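Similar to phosphinothricin acetyltransferase (PDB 1VHS) probably transfers an acetyl group from acetyl-CoA to phosphinothricin, a reaction that would inactivate this herbicidal antibiotic. Local coordinates at residues A[51-55]-A[67-72]; A[114-118]-A[160-165]. One frame throughout, in Å; residues are numbered along the deposited sequence.

Contact 1. Residues A[51-55]-A[67-72]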
ATOM      1  N   SER A  51      -9.098  12.775  -4.236  1.00 27.78           N
ATOM      2  CA  SER A  51      -8.569  12.108  -5.425  1.00 26.42           C
ATOM      3  C   SER A  51      -7.480  11.081  -5.096  1.00 23.59           C
ATOM      4  O   SER A  51      -7.196  10.196  -5.900  1.00 22.90           O
ATOM      5  CB  SER A  51      -8.014  13.141  -6.416  1.00 27.81           C
ATOM      6  OG  SER A  51      -6.856  13.779  -5.905  1.00 36.67           O
ATOM      7  N   ARG A  52      -6.872  11.208  -3.919  1.00 20.93           N
ATOM      8  CA  ARG A  52      -5.820  10.288  -3.471  1.00 20.53           C
ATOM      9  C   ARG A  52      -6.196   9.872  -2.052  1.00 17.80           C
ATOM     10  O   ARG A  52      -5.607  10.318  -1.068  1.00 17.82           O
ATOM     11  CB  ARG A  52      -4.468  10.998  -3.501  1.00 18.14           C
ATOM     12  CG  ARG A  52      -4.083  11.470  -4.909  1.00 22.34           C
ATOM     13  CD  ARG A  52      -3.810  10.289  -5.835  1.00 24.38           C
ATOM     14  NE  ARG A  52      -3.479  10.704  -7.200  1.00 20.52           N
ATOM     15  CZ  ARG A  52      -4.373  10.962  -8.149  1.00 23.71           C
ATOM     16  NH1 ARG A  52      -3.963  11.336  -9.355  1.00 26.26           N
ATOM     17  NH2 ARG A  52      -5.673  10.839  -7.908  1.00 23.56           N
ATOM     18  N   PRO A  53      -7.189   8.989  -1.939  1.00 18.61           N
ATOM     19  CA  PRO A  53      -7.661   8.525  -0.638  1.00 19.53           C
ATOM     20  C   PRO A  53      -7.056   7.301   0.012  1.00 18.96           C
ATOM     21  O   PRO A  53      -6.243   6.575  -0.565  1.00 16.60           O
ATOM     22  CB  PRO A  53      -9.152   8.346  -0.877  1.00 21.66           C
ATOM     23  CG  PRO A  53      -9.180   7.796  -2.273  1.00 25.61           C
ATOM     24  CD  PRO A  53      -8.075   8.524  -3.024  1.00 18.73           C
ATOM     25  N   LEU A  54      -7.480   7.110   1.254  1.00 16.95           N
ATOM     26  CA  LEU A  54      -7.093   5.980   2.066  1.00 15.84           C
ATOM     27  C   LEU A  54      -8.395   5.233   2.303  1.00 18.00           C
ATOM     28  O   LEU A  54      -9.368   5.814   2.790  1.00 15.09           O
ATOM     29  CB  LEU A  54      -6.519   6.444   3.407  1.00 17.65           C
ATOM     30  CG  LEU A  54      -6.187   5.316   4.386  1.00 23.28           C
ATOM     31  CD1 LEU A  54      -5.114   4.421   3.775  1.00 24.51           C
ATOM     32  CD2 LEU A  54      -5.704   5.903   5.711  1.00 22.98           C
ATOM     33  N   TYR A  55      -8.426   3.962   1.920  1.00 15.12           N
ATOM     34  CA  TYR A  55      -9.608   3.136   2.122  1.00 19.24           C
ATOM     35  C   TYR A  55      -9.287   2.058   3.140  1.00 21.69           C
ATOM     36  O   TYR A  55      -8.164   1.569   3.196  1.00 19.51           O
ATOM     37  CB  TYR A  55     -10.027   2.432   0.833  1.00 19.66           C
ATOM     38  CG  TYR A  55     -10.463   3.345  -0.280  1.00 17.83           C
ATOM     39  CD1 TYR A  55      -9.535   3.871  -1.177  1.00 17.58           C
ATOM     40  CD2 TYR A  55     -11.803   3.691  -0.437  1.00 22.42           C
ATOM     41  CE1 TYR A  55      -9.930   4.714  -2.206  1.00 23.69           C
ATOM     42  CE2 TYR A  55     -12.209   4.541  -1.466  1.00 18.28           C
ATOM     43  CZ  TYR A  55     -11.268   5.047  -2.345  1.00 22.56           C
ATOM     44  OH  TYR A  55     -11.655   5.905  -3.348  1.00 22.06           O
ATOM     45  N   TRP A  67      -5.912  -2.036   4.646  1.00 18.17           N
ATOM     46  CA  TRP A  67      -6.138  -0.733   4.054  1.00 14.28           C
ATOM     47  C   TRP A  67      -5.387  -0.548   2.748  1.00 16.50           C
ATOM     48  O   TRP A  67      -4.405  -1.243   2.478  1.00 16.62           O
ATOM     49  CB  TRP A  67      -5.807   0.414   5.031  1.00 15.97           C
ATOM     50  CG  TRP A  67      -4.461   0.389   5.726  1.00 13.74           C
ATOM     51  CD1 TRP A  67      -4.177  -0.161   6.942  1.00 14.31           C
ATOM     52  CD2 TRP A  67      -3.256   1.034   5.289  1.00 17.76           C
ATOM     53  NE1 TRP A  67      -2.878   0.111   7.297  1.00 15.68           N
ATOM     54  CE2 TRP A  67      -2.289   0.843   6.300  1.00 17.28           C
ATOM     55  CE3 TRP A  67      -2.904   1.762   4.142  1.00 19.50           C
ATOM     56  CZ2 TRP A  67      -0.991   1.354   6.204  1.00 21.07           C
ATOM     57  CZ3 TRP A  67      -1.613   2.271   4.045  1.00 23.29           C
ATOM     58  CH2 TRP A  67      -0.672   2.065   5.072  1.00 20.67           C
ATOM     59  N   ILE A  68      -5.891   0.372   1.936  1.00 15.91           N
ATOM     60  CA  ILE A  68      -5.311   0.702   0.635  1.00 18.21           C
ATOM     61  C   ILE A  68      -5.117   2.209   0.605  1.00 18.90           C
ATOM     62  O   ILE A  68      -6.060   2.972   0.819  1.00 19.88           O
ATOM     63  CB  ILE A  68      -6.254   0.336  -0.525  1.00 16.79           C
ATOM     64  CG1 ILE A  68      -6.671  -1.130  -0.442  1.00 20.15           C
ATOM     65  CG2 ILE A  68      -5.558   0.592  -1.858  1.00 21.34           C
ATOM     66  CD1 ILE A  68      -7.721  -1.499  -1.482  1.00 18.88           C
ATOM     67  N   SER A  69      -3.893   2.638   0.335  1.00 14.82           N
ATOM     68  CA  SER A  69      -3.582   4.056   0.301  1.00 18.43           C
ATOM     69  C   SER A  69      -3.098   4.479  -1.075  1.00 20.70           C
ATOM     70  O   SER A  69      -2.250   3.809  -1.662  1.00 20.14           O
ATOM     71  CB  SER A  69      -2.489   4.367   1.337  1.00 17.33           C
ATOM     72  OG  SER A  69      -1.952   5.669   1.161  1.00 23.04           O
ATOM     73  N   PHE A  70      -3.659   5.569  -1.599  1.00 13.65           N
ATOM     74  CA  PHE A  70      -3.208   6.110  -2.877  1.00 13.88           C
ATOM     75  C   PHE A  70      -2.423   7.356  -2.482  1.00 17.93           C
ATOM     76  O   PHE A  70      -2.900   8.175  -1.698  1.00 20.68           O
ATOM     77  CB  PHE A  70      -4.373   6.498  -3.785  1.00 13.84           C
ATOM     78  CG  PHE A  70      -5.097   5.323  -4.371  1.00 15.21           C
ATOM     79  CD1 PHE A  70      -6.201   4.774  -3.727  1.00 11.50           C
ATOM     80  CD2 PHE A  70      -4.650   4.741  -5.551  1.00 14.89           C
ATOM     81  CE1 PHE A  70      -6.851   3.654  -4.252  1.00 17.83           C
ATOM     82  CE2 PHE A  70      -5.290   3.619  -6.088  1.00 20.28           C
ATOM     83  CZ  PHE A  70      -6.393   3.076  -5.436  1.00 18.41           C
ATOM     84  N   GLU A  71      -1.212   7.490  -3.001  1.00 20.30           N
ATOM     85  CA  GLU A  71      -0.387   8.639  -2.654  1.00 22.36           C
ATOM     86  C   GLU A  71       0.217   9.280  -3.883  1.00 23.34           C
ATOM     87  O   GLU A  71       0.402   8.624  -4.907  1.00 18.87           O
ATOM     88  CB  GLU A  71       0.707   8.202  -1.681  1.00 25.16           C
ATOM     89  CG  GLU A  71       0.155   7.780  -0.323  1.00 33.58           C
ATOM     90  CD  GLU A  71       1.165   7.041   0.525  1.00 35.29           C
ATOM     91  OE1 GLU A  71       2.310   7.528   0.648  1.00 37.86           O
ATOM     92  OE2 GLU A  71       0.809   5.977   1.076  1.00 35.58           O
ATOM     93  N   THR A  72       0.502  10.574  -3.784  1.00 25.24           N
ATOM     94  CA  THR A  72       1.093  11.307  -4.895  1.00 25.02           C
ATOM     95  C   THR A  72       2.514  10.818  -5.114  1.00 27.50           C
ATOM     96  O   THR A  72       3.173  10.364  -4.175  1.00 29.61           O
ATOM     97  CB  THR A  72       1.152  12.816  -4.605  1.00 31.20           C
ATOM     98  OG1 THR A  72       1.977  13.048  -3.456  1.00 36.74           O
ATOM     99  CG2 THR A  72      -0.233  13.359  -4.342  1.00 26.48           C
TER
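The rings of Tyr55 and Phe70 approach each other obliquely, CE1 of Tyr55 lying 3.8 Å from CE1 of Phe70; the carbonyl O of Pro53 sits at the edge of the Phe70 ring, in its plane, and that of Ile68 at the edge of the Tyr55 ring, near its plane. Across the same beta hairpin, formed by strands 54-58 and 64-72 of the mixed GNAT sheet, methyl CD1 of Leu54 comes obliquely to CE3 of the Trp67 indole at 3.5 Å; the indole also stacks on Tyr88, a predicted acetyl-CoA site residue. In Leu54, chi1 of 175° sends the branch toward strand 64-72, and chi2 of 62° turns CD1 onto Trp67 and Ser69 CB. Tyr55, Ile68 and Phe70 pack against helix 98-109, whereas Leu54 and Ser69 lie on the other face, near His48.

Tyr55 and Ile68 form an antiparallel hydrogen-bonded pair, with Tyr55 N to Ile68 O at 2.8 Å and Ile68 N to Tyr55 O at 2.9 Å. Leu54 and Ser69 make the neighbouring non-hydrogen-bonded pair, and Phe70 N binds Pro53 O beyond it. On the Leu54 face, Ser69 OG donates to Glu71 OE2 at 2.8 Å, meeting the carboxylate on its anti side.

Contact 2. Residues A[114-118]-A[160-165]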
ATOM      1  N   GLY A 114      -8.660   9.377 -11.622  1.00 19.91           N
ATOM      2  CA  GLY A 114      -7.911  10.129 -12.611  1.00 19.45           C
ATOM      3  C   GLY A 114      -6.461   9.677 -12.709  1.00 20.39           C
ATOM      4  O   GLY A 114      -5.617  10.374 -13.269  1.00 19.71           O
ATOM      5  N   ILE A 115      -6.169   8.502 -12.167  1.00 18.35           N
ATOM      6  CA  ILE A 115      -4.811   7.966 -12.199  1.00 17.96           C
ATOM      7  C   ILE A 115      -4.539   7.221 -13.503  1.00 19.08           C
ATOM      8  O   ILE A 115      -5.280   6.310 -13.870  1.00 18.63           O
ATOM      9  CB  ILE A 115      -4.585   6.996 -11.032  1.00 18.72           C
ATOM     10  CG1 ILE A 115      -4.739   7.743  -9.706  1.00 17.34           C
ATOM     11  CG2 ILE A 115      -3.193   6.367 -11.137  1.00 19.92           C
ATOM     12  CD1 ILE A 115      -4.865   6.827  -8.504  1.00 16.80           C
ATOM     13  N   ARG A 116      -3.476   7.619 -14.197  1.00 19.32           N
ATOM     14  CA  ARG A 116      -3.083   6.983 -15.453  1.00 21.42           C
ATOM     15  C   ARG A 116      -1.969   5.963 -15.238  1.00 19.28           C
ATOM     16  O   ARG A 116      -1.969   4.891 -15.844  1.00 17.92           O
ATOM     17  CB  ARG A 116      -2.620   8.036 -16.462  1.00 23.85           C
ATOM     18  CG  ARG A 116      -2.043   7.445 -17.741  1.00 30.80           C
ATOM     19  CD  ARG A 116      -1.885   8.499 -18.826  1.00 35.22           C
ATOM     20  NE  ARG A 116      -1.061   9.626 -18.396  1.00 38.17           N
ATOM     21  CZ  ARG A 116      -0.876  10.727 -19.118  1.00 42.35           C
ATOM     22  NH1 ARG A 116      -0.113  11.708 -18.656  1.00 45.26           N
ATOM     23  NH2 ARG A 116      -1.461  10.848 -20.303  1.00 44.99           N
ATOM     24  N   SER A 117      -1.018   6.298 -14.375  1.00 15.92           N
ATOM     25  CA  SER A 117       0.103   5.401 -14.078  1.00 18.08           C
ATOM     26  C   SER A 117       0.112   5.116 -12.588  1.00 15.83           C
ATOM     27  O   SER A 117       0.166   6.033 -11.772  1.00 16.54           O
ATOM     28  CB  SER A 117       1.437   6.044 -14.489  1.00 16.01           C
ATOM     29  OG  SER A 117       1.430   6.384 -15.871  1.00 20.76           O
ATOM     30  N   LEU A 118       0.054   3.840 -12.236  1.00 13.22           N
ATOM     31  CA  LEU A 118       0.038   3.445 -10.838  1.00 16.52           C
ATOM     32  C   LEU A 118       1.297   2.642 -10.532  1.00 14.87           C
ATOM     33  O   LEU A 118       1.623   1.712 -11.249  1.00 14.47           O
ATOM     34  CB  LEU A 118      -1.218   2.610 -10.565  1.00 16.71           C
ATOM     35  CG  LEU A 118      -1.595   2.310  -9.118  1.00 20.71           C
ATOM     36  CD1 LEU A 118      -1.791   3.616  -8.360  1.00 22.82           C
ATOM     37  CD2 LEU A 118      -2.874   1.467  -9.088  1.00 21.88           C
ATOM     38  N   LEU A 160       7.252  -1.447  -9.248  1.00 11.60           N
ATOM     39  CA  LEU A 160       6.432  -2.059 -10.284  1.00 14.21           C
ATOM     40  C   LEU A 160       5.440  -1.013 -10.742  1.00 13.39           C
ATOM     41  O   LEU A 160       4.936  -0.220  -9.939  1.00 14.87           O
ATOM     42  CB  LEU A 160       5.688  -3.281  -9.736  1.00 13.98           C
ATOM     43  CG  LEU A 160       6.434  -4.618  -9.757  1.00 19.72           C
ATOM     44  CD1 LEU A 160       7.756  -4.517  -9.036  1.00 19.33           C
ATOM     45  CD2 LEU A 160       5.547  -5.678  -9.114  1.00 21.49           C
ATOM     46  N   GLY A 161       5.164  -0.989 -12.036  1.00 10.69           N
ATOM     47  CA  GLY A 161       4.234  -0.001 -12.521  1.00 11.43           C
ATOM     48  C   GLY A 161       3.266  -0.536 -13.543  1.00 14.97           C
ATOM     49  O   GLY A 161       3.496  -1.569 -14.164  1.00 12.76           O
ATOM     50  N   ARG A 162       2.162   0.178 -13.702  1.00 14.31           N
ATOM     51  CA  ARG A 162       1.164  -0.202 -14.679  1.00 17.22           C
ATOM     52  C   ARG A 162       0.447   1.025 -15.185  1.00 15.67           C
ATOM     53  O   ARG A 162       0.030   1.874 -14.396  1.00 17.82           O
ATOM     54  CB  ARG A 162       0.130  -1.155 -14.088  1.00 19.19           C
ATOM     55  CG  ARG A 162      -1.025  -1.347 -15.069  1.00 22.02           C
ATOM     56  CD  ARG A 162      -2.025  -2.360 -14.635  1.00 23.75           C
ATOM     57  NE  ARG A 162      -3.213  -2.271 -15.480  1.00 22.30           N
ATOM     58  CZ  ARG A 162      -4.373  -2.836 -15.180  1.00 21.34           C
ATOM     59  NH1 ARG A 162      -5.413  -2.696 -15.994  1.00 19.93           N
ATOM     60  NH2 ARG A 162      -4.485  -3.545 -14.066  1.00 17.38           N
ATOM     61  N   GLU A 163       0.316   1.127 -16.503  1.00 18.69           N
ATOM     62  CA  GLU A 163      -0.404   2.247 -17.081  1.00 20.80           C
ATOM     63  C   GLU A 163      -1.832   1.756 -17.264  1.00 22.14           C
ATOM     64  O   GLU A 163      -2.079   0.770 -17.960  1.00 21.83           O
ATOM     65  CB  GLU A 163       0.190   2.666 -18.423  1.00 23.26           C
ATOM     66  CG  GLU A 163      -0.400   3.971 -18.931  1.00 27.60           C
ATOM     67  CD  GLU A 163       0.394   4.565 -20.069  1.00 35.46           C
ATOM     68  OE1 GLU A 163       1.635   4.632 -19.953  1.00 31.95           O
ATOM     69  OE2 GLU A 163      -0.226   4.973 -21.070  1.00 38.14           O
ATOM     70  N   LEU A 164      -2.761   2.442 -16.610  1.00 22.50           N
ATOM     71  CA  LEU A 164      -4.170   2.085 -16.645  1.00 24.09           C
ATOM     72  C   LEU A 164      -4.886   2.652 -17.857  1.00 30.48           C
ATOM     73  O   LEU A 164      -5.602   1.939 -18.557  1.00 34.32           O
ATOM     74  CB  LEU A 164      -4.863   2.593 -15.379  1.00 23.88           C
ATOM     75  CG  LEU A 164      -4.393   2.075 -14.016  1.00 26.59           C
ATOM     76  CD1 LEU A 164      -2.903   2.287 -13.828  1.00 37.00           C
ATOM     77  CD2 LEU A 164      -5.161   2.810 -12.938  1.00 30.87           C
ATOM     78  N   SER A 165      -4.684   3.942 -18.096  1.00 31.67           N
ATOM     79  CA  SER A 165      -5.333   4.630 -19.199  1.00 35.95           C
ATOM     80  C   SER A 165      -5.073   4.021 -20.567  1.00 39.58           C
ATOM     81  O   SER A 165      -3.933   3.721 -20.927  1.00 40.84           O
ATOM     82  CB  SER A 165      -4.927   6.106 -19.201  1.00 35.35           C
ATOM     83  OG  SER A 165      -5.388   6.749 -18.026  1.00 32.49           O
TER
HETATM   84  O   HOH W   1      -7.095   6.005 -15.799  1.00 30.90           O
HETATM   85  O   HOH W   2       3.043   4.836 -17.406  1.00 22.58           O
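Leu118 and Arg162 form an antiparallel hydrogen-bonded pair, their backbones joined in both directions: Leu118 N to Arg162 O and Arg162 N to Leu118 O, each 2.9 Å. The first bond is almost straight, with an N-H...O angle of 176°; the second is more bent, at 146°. Ser117 and Glu163 make the adjacent non-hydrogen-bonded pair. Past the regular strands, Leu164 N still reaches Arg116 O at 2.7 Å, extending the pairing into the loop. Weaker CA-H...O contacts supplement these bonds, including one from Glu163 CA to the same Arg116 carbonyl, against which methyl CD1 of Leu164 also rests.

Apolar packing centres on Leu164, whose two methyls divide between neighbours. CD1 lies 3.7 Å from CB of Leu118, while CD2 meets CG2 of Ile115 more loosely, at 4.4 Å. CG of Leu164 is anti to its carbonyl carbon (chi1 -61°), an orientation that places this fork over the 115-118 backbone. Leu118 in turn packs on Val85 of strand 82-89.

Van der Waals contact with a polar atom is made by Arg116, whose CB and CG both lie 3.4 Å from Ser165 OG, with CB of Ser165 beside CG. The charged end of Arg116 is not in contact with Glu163.

Two waters bridge the segments. One donates to Ile115 O at 2.7 Å and also bonds to Ser165 OG. The other donates to Glu163 OE1 at 2.9 Å and joins it to Ser117 OG, linking the two polar side chains on one sheet face.

Strand 117-123 is flanked by strand 82-89 and the antiparallel strand 153-163, the last of the chain, which is inserted between 117-123 and 139-150, as in the GNAT fold.

Contact 1 and contact 2 lie in one mixed seven-stranded sheet, their centres about 14 Å apart. Strand 82-89 separates strand 64-72 of the first from strand 117-123 of the second. They come in series along the chain: the hairpin of 51-55 with 67-72 closes locally, whereas 114-118 with 160-165 joins segments with 41 residues between them, helix 127-135 among them. The two nevertheless meet directly across strand 82-89. Ile115 CD1 lies 3.6 Å from Phe70 CD2, and Ile115 CG1 packs at 3.6 Å on Arg52 CZ. Contact 2 pairs strand 153-163, the last of the chain, with strand 117-123 in the sheet that also holds the early hairpin.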